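Local structure of CPXV018 protein (Cowpox virus, 4PDC) at residues 72-84 with 93-105. The protein probably acts as a viral MHC class I-like decoy ligand that binds the NKG2D receptor of natural killer cells and so blunts their attack on infected cells. The protein carries 2 engineered substitutions. Numbering follows the deposited sequence.
Sequences STPYEDLTYFYEC and FDQDYLYNGEEYT. Engineered in segment 93-105: Asp96 (natural residue Phe).
Tyr99 and Tyr80 each receive an oxygen from the partner strand at the ring edge, in plane: Glu76 OE2 for Tyr99, Gln95 OE1 for Tyr80. Both contacts are short hydrogen bonds given by the phenol, 2.6 Å from Tyr99 OH to Glu76 OE2 and 2.6 Å from Tyr80 OH to Gln95 OE1. Glu76 accepts with its anti lone pair, its carboxylate nearly upright to the ring (79°). Leu78 CD2 lies at the same ring's edge, 3.5 Å from Tyr99 CD2. The ring of Tyr97 runs alongside that of Tyr80, an oblique pair with planes 33° apart, and farther along Phe93 packs beside Tyr82 and Cys84, whose SG is disulfide-bonded to Cys134. Gln95 reaches Tyr80 because its CG sits between backbone N and carbonyl carbon (chi1 63°) and the chain then extends; its NE2 continues to Glu122 of helix 113-126.

These residues share the sheet face that carries helices 113-126 and 131-146, an MHC class I-like platform. Tyrosine suits positions 80 and 99 there, because its ring packs against Tyr97 or Leu78 while its hydroxyl bonds to Gln95 or Glu76. On the other face Thr79 lies against Leu98, while the engineered Asp96 runs beside Phe81. Backbone pairs such as Phe81 N to Asp96 O (2.9 Å) zip the antiparallel strands 75-84 and 93-99. Where strand 93-99 ends, Asn100 and Gly101 take the positive phi values of the type I' turn that runs from Tyr99 to Glu102 and leads into strand 102-104; both tolerate them well. Asn100 also extends the ladder: its N binds Asp77 O (2.8 Å), and its OD1 accepts Asp77 N (2.9 Å).

Water 1 donates to Tyr75 O and Tyr99 OH and accepts from Asn100 ND2. Tyr99 OH thus gives one bond and takes another, which would fix the ring's end and, by adding a donor, probably polarise the phenol toward Glu76.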
loop_
_atom_site.group_PDB
_atom_site.type_symbol
_atom_site.label_atom_id
_atom_site.label_comp_id
_atom_site.label_asym_id
_atom_site.label_seq_id
_atom_site.Cartn_x
_atom_site.Cartn_y
_atom_site.Cartn_z
ATOM N N SER E 72 24.444 -3.466 25.636
ATOM C CA SER E 72 25.483 -2.939 26.507
ATOM C C SER E 72 26.353 -1.963 25.719
ATOM O O SER E 72 27.101 -1.177 26.297
ATOM C CB SER E 72 26.329 -4.073 27.085
ATOM O OG SER E 72 26.894 -4.854 26.048
ATOM N N THR E 73 26.250 -2.029 24.394
ATOM C CA THR E 73 26.934 -1.092 23.509
ATOM C C THR E 73 26.400 0.321 23.747
ATOM O O THR E 73 25.224 0.583 23.495
ATOM C CB THR E 73 26.738 -1.479 22.027
ATOM O OG1 THR E 73 27.153 -2.838 21.822
ATOM C CG2 THR E 73 27.538 -0.559 21.113
ATOM N N PRO E 74 27.260 1.241 24.224
ATOM C CA PRO E 74 26.764 2.549 24.676
ATOM C C PRO E 74 26.267 3.471 23.563
ATOM O O PRO E 74 25.451 4.348 23.846
ATOM C CB PRO E 74 27.987 3.163 25.364
ATOM C CG PRO E 74 29.146 2.547 24.688
ATOM C CD PRO E 74 28.728 1.144 24.335
ATOM N N TYR E 75 26.741 3.286 22.334
ATOM C CA TYR E 75 26.343 4.162 21.233
ATOM C C TYR E 75 26.008 3.385 19.967
ATOM O O TYR E 75 26.799 2.566 19.498
ATOM C CB TYR E 75 27.448 5.180 20.935
ATOM C CG TYR E 75 27.030 6.267 19.969
ATOM C CD1 TYR E 75 27.181 6.103 18.597
ATOM C CD2 TYR E 75 26.480 7.455 20.429
ATOM C CE1 TYR E 75 26.800 7.096 17.711
ATOM C CE2 TYR E 75 26.093 8.453 19.550
ATOM C CZ TYR E 75 26.257 8.267 18.192
ATOM O OH TYR E 75 25.873 9.257 17.316
ATOM N N GLU E 76 24.825 3.659 19.421
ATOM C CA GLU E 76 24.405 3.107 18.139
ATOM C C GLU E 76 23.649 4.162 17.347
ATOM O O GLU E 76 22.640 4.692 17.812
ATOM C CB GLU E 76 23.520 1.869 18.324
ATOM C CG GLU E 76 24.273 0.609 18.692
ATOM C CD GLU E 76 23.483 -0.654 18.396
ATOM O OE1 GLU E 76 22.290 -0.721 18.771
ATOM O OE2 GLU E 76 24.059 -1.581 17.783
ATOM N N ASP E 77 24.157 4.462 16.156
ATOM C CA ASP E 77 23.508 5.384 15.238
ATOM C C ASP E 77 23.100 4.638 13.977
ATOM O O ASP E 77 23.940 4.084 13.273
ATOM C CB ASP E 77 24.432 6.550 14.890
ATOM C CG ASP E 77 23.737 7.616 14.074
ATOM O OD1 ASP E 77 22.906 8.351 14.645
ATOM O OD2 ASP E 77 24.019 7.720 12.861
ATOM N N LEU E 78 21.801 4.628 13.707
ATOM C CA LEU E 78 21.256 3.920 12.558
ATOM C C LEU E 78 20.637 4.912 11.591
ATOM O O LEU E 78 19.844 5.759 11.995
ATOM C CB LEU E 78 20.218 2.893 13.009
ATOM C CG LEU E 78 20.760 1.756 13.873
ATOM C CD1 LEU E 78 19.629 1.047 14.581
ATOM C CD2 LEU E 78 21.544 0.778 13.008
ATOM N N THR E 79 21.009 4.812 10.318
ATOM C CA THR E 79 20.427 5.668 9.291
ATOM C C THR E 79 19.866 4.836 8.153
ATOM O O THR E 79 20.464 3.844 7.738
ATOM C CB THR E 79 21.453 6.661 8.719
ATOM O OG1 THR E 79 22.010 7.447 9.780
ATOM C CG2 THR E 79 20.807 7.586 7.700
ATOM N N TYR E 80 18.704 5.255 7.663
ATOM C CA TYR E 80 18.114 4.688 6.463
ATOM C C TYR E 80 17.761 5.812 5.509
ATOM O O TYR E 80 16.976 6.697 5.846
ATOM C CB TYR E 80 16.875 3.863 6.796
ATOM C CG TYR E 80 16.149 3.325 5.583
ATOM C CD1 TYR E 80 16.796 2.503 4.667
ATOM C CD2 TYR E 80 14.810 3.616 5.366
ATOM C CE1 TYR E 80 16.130 1.997 3.561
ATOM C CE2 TYR E 80 14.139 3.117 4.271
ATOM C CZ TYR E 80 14.801 2.309 3.369
ATOM O OH TYR E 80 14.124 1.813 2.276
ATOM N N PHE E 81 18.354 5.769 4.323
ATOM C CA PHE E 81 18.153 6.797 3.312
ATOM C C PHE E 81 17.366 6.189 2.169
ATOM O O PHE E 81 17.738 5.138 1.664
ATOM C CB PHE E 81 19.501 7.337 2.832
ATOM C CG PHE E 81 19.400 8.321 1.704
ATOM C CD1 PHE E 81 19.081 9.645 1.950
ATOM C CD2 PHE E 81 19.653 7.928 0.400
ATOM C CE1 PHE E 81 19.000 10.556 0.912
ATOM C CE2 PHE E 81 19.574 8.835 -0.643
ATOM C CZ PHE E 81 19.248 10.149 -0.387
ATOM N N TYR E 82 16.260 6.829 1.794
ATOM C CA TYR E 82 15.448 6.365 0.676
ATOM C C TYR E 82 15.110 7.527 -0.246
ATOM O O TYR E 82 14.576 8.549 0.195
ATOM C CB TYR E 82 14.161 5.691 1.163
ATOM C CG TYR E 82 13.321 5.187 0.015
ATOM C CD1 TYR E 82 13.614 3.978 -0.603
ATOM C CD2 TYR E 82 12.253 5.930 -0.471
ATOM C CE1 TYR E 82 12.860 3.516 -1.663
ATOM C CE2 TYR E 82 11.494 5.475 -1.533
ATOM C CZ TYR E 82 11.800 4.269 -2.123
ATOM O OH TYR E 82 11.050 3.810 -3.184
ATOM N N GLU E 83 15.426 7.359 -1.527
ATOM C CA GLU E 83 15.260 8.420 -2.510
ATOM C C GLU E 83 14.624 7.888 -3.781
ATOM O O GLU E 83 15.058 6.868 -4.309
ATOM C CB GLU E 83 16.613 9.056 -2.841
ATOM C CG GLU E 83 16.547 10.200 -3.835
ATOM C CD GLU E 83 17.921 10.645 -4.293
ATOM O OE1 GLU E 83 18.421 10.073 -5.282
ATOM O OE2 GLU E 83 18.499 11.557 -3.663
ATOM N N CYS E 84 13.592 8.578 -4.262
ATOM C CA CYS E 84 13.046 8.292 -5.581
ATOM C C CYS E 84 13.370 9.471 -6.492
ATOM O O CYS E 84 13.472 10.616 -6.043
ATOM C CB CYS E 84 11.539 8.011 -5.525
ATOM S SG CYS E 84 10.453 9.386 -5.073
ATOM N N PHE E 93 15.249 4.529 -8.193
ATOM C CA PHE E 93 15.256 4.513 -6.739
ATOM C C PHE E 93 16.636 4.192 -6.199
ATOM O O PHE E 93 17.444 3.533 -6.857
ATOM C CB PHE E 93 14.242 3.494 -6.218
ATOM C CG PHE E 93 12.854 3.708 -6.736
ATOM C CD1 PHE E 93 11.976 4.548 -6.073
ATOM C CD2 PHE E 93 12.431 3.081 -7.895
ATOM C CE1 PHE E 93 10.698 4.751 -6.552
ATOM C CE2 PHE E 93 11.154 3.278 -8.380
ATOM C CZ PHE E 93 10.286 4.115 -7.708
ATOM N N ASP E 94 16.886 4.664 -4.986
ATOM C CA ASP E 94 18.165 4.482 -4.329
ATOM C C ASP E 94 17.922 4.388 -2.832
ATOM O O ASP E 94 17.095 5.121 -2.290
ATOM C CB ASP E 94 19.109 5.643 -4.661
ATOM C CG ASP E 94 20.503 5.441 -4.105
ATOM O OD1 ASP E 94 20.891 4.273 -3.899
ATOM O OD2 ASP E 94 21.212 6.448 -3.880
ATOM N N GLN E 95 18.614 3.476 -2.163
ATOM C CA GLN E 95 18.519 3.407 -0.713
ATOM C C GLN E 95 19.837 2.969 -0.102
ATOM O O GLN E 95 20.565 2.155 -0.674
ATOM C CB GLN E 95 17.382 2.469 -0.276
ATOM C CG GLN E 95 17.537 1.012 -0.684
ATOM C CD GLN E 95 16.397 0.131 -0.177
ATOM O OE1 GLN E 95 15.349 0.624 0.251
ATOM N NE2 GLN E 95 16.602 -1.181 -0.222
ATOM N N ASP E 96 20.134 3.539 1.061
ATOM C CA ASP E 96 21.372 3.271 1.778
ATOM C C ASP E 96 21.073 2.986 3.238
ATOM O O ASP E 96 20.097 3.496 3.793
ATOM C CB ASP E 96 22.335 4.457 1.670
ATOM C CG ASP E 96 22.819 4.690 0.255
ATOM O OD1 ASP E 96 23.097 3.698 -0.453
ATOM O OD2 ASP E 96 22.921 5.868 -0.146
ATOM N N TYR E 97 21.924 2.169 3.844
ATOM C CA TYR E 97 21.865 1.871 5.267
ATOM C C TYR E 97 23.202 2.232 5.903
ATOM O O TYR E 97 24.247 1.796 5.415
ATOM C CB TYR E 97 21.568 0.394 5.510
ATOM C CG TYR E 97 20.389 -0.160 4.748
ATOM C CD1 TYR E 97 20.524 -0.579 3.430
ATOM C CD2 TYR E 97 19.146 -0.289 5.354
ATOM C CE1 TYR E 97 19.451 -1.098 2.734
ATOM C CE2 TYR E 97 18.067 -0.807 4.666
ATOM C CZ TYR E 97 18.225 -1.211 3.355
ATOM O OH TYR E 97 17.154 -1.730 2.665
ATOM N N LEU E 98 23.168 3.012 6.982
ATOM C CA LEU E 98 24.386 3.386 7.701
ATOM C C LEU E 98 24.325 2.927 9.149
ATOM O O LEU E 98 23.305 3.089 9.825
ATOM C CB LEU E 98 24.620 4.902 7.679
ATOM C CG LEU E 98 24.511 5.655 6.356
ATOM C CD1 LEU E 98 24.618 7.151 6.596
ATOM C CD2 LEU E 98 25.590 5.190 5.412
ATOM N N TYR E 99 25.432 2.355 9.611
ATOM C CA TYR E 99 25.627 2.044 11.017
ATOM C C TYR E 99 26.812 2.865 11.512
ATOM O O TYR E 99 27.938 2.676 11.050
ATOM C CB TYR E 99 25.870 0.550 11.224
ATOM C CG TYR E 99 25.982 0.154 12.678
ATOM C CD1 TYR E 99 27.209 0.154 13.326
ATOM C CD2 TYR E 99 24.857 -0.206 13.408
ATOM C CE1 TYR E 99 27.313 -0.199 14.656
ATOM C CE2 TYR E 99 24.953 -0.564 14.739
ATOM C CZ TYR E 99 26.183 -0.558 15.356
ATOM O OH TYR E 99 26.285 -0.913 16.678
ATOM N N ASN E 100 26.549 3.779 12.441
ATOM C CA ASN E 100 27.555 4.737 12.889
ATOM C C ASN E 100 28.208 5.451 11.702
ATOM O O ASN E 100 29.422 5.646 11.663
ATOM C CB ASN E 100 28.604 4.035 13.754
ATOM C CG ASN E 100 28.021 3.521 15.065
ATOM O OD1 ASN E 100 26.998 4.017 15.533
ATOM N ND2 ASN E 100 28.665 2.526 15.657
ATOM N N GLY E 101 27.383 5.834 10.733
ATOM C CA GLY E 101 27.830 6.649 9.618
ATOM C C GLY E 101 28.476 5.871 8.489
ATOM O O GLY E 101 28.799 6.447 7.451
ATOM N N GLU E 102 28.661 4.568 8.683
ATOM C CA GLU E 102 29.318 3.729 7.685
ATOM C C GLU E 102 28.311 2.884 6.916
ATOM O O GLU E 102 27.527 2.140 7.515
ATOM C CB GLU E 102 30.354 2.827 8.357
ATOM C CG GLU E 102 31.070 1.889 7.405
ATOM C CD GLU E 102 32.196 1.131 8.080
ATOM O OE1 GLU E 102 33.205 1.772 8.451
ATOM O OE2 GLU E 102 32.072 -0.103 8.242
ATOM N N GLU E 103 28.338 2.996 5.590
ATOM C CA GLU E 103 27.434 2.232 4.736
ATOM C C GLU E 103 27.654 0.738 4.888
ATOM O O GLU E 103 28.782 0.274 5.031
ATOM C CB GLU E 103 27.606 2.612 3.262
ATOM C CG GLU E 103 26.674 3.704 2.777
ATOM C CD GLU E 103 26.450 3.662 1.275
ATOM O OE1 GLU E 103 25.739 2.745 0.804
ATOM O OE2 GLU E 103 26.977 4.547 0.568
ATOM N N TYR E 104 26.563 -0.014 4.846
ATOM C CA TYR E 104 26.650 -1.463 4.824
ATOM C C TYR E 104 25.454 -2.022 4.070
ATOM O O TYR E 104 24.443 -1.335 3.889
ATOM C CB TYR E 104 26.735 -2.027 6.248
ATOM C CG TYR E 104 25.484 -1.885 7.094
ATOM C CD1 TYR E 104 25.067 -0.644 7.567
ATOM C CD2 TYR E 104 24.744 -3.000 7.455
ATOM C CE1 TYR E 104 23.931 -0.524 8.353
ATOM C CE2 TYR E 104 23.611 -2.890 8.238
ATOM C CZ TYR E 104 23.208 -1.653 8.682
ATOM O OH TYR E 104 22.082 -1.552 9.467
ATOM N N THR E 105 25.587 -3.256 3.597
ATOM C CA THR E 105 24.528 -3.899 2.827
ATOM C C THR E 105 24.392 -5.379 3.157
ATOM O O THR E 105 23.414 -6.017 2.769
ATOM C CB THR E 105 24.781 -3.764 1.310
ATOM O OG1 THR E 105 25.921 -4.551 0.942
ATOM C CG2 THR E 105 25.022 -2.312 0.926
HETATM O O HOH W 1 27.977 0.652 17.970
HETATM O O HOH W 2 24.432 6.010 11.001
#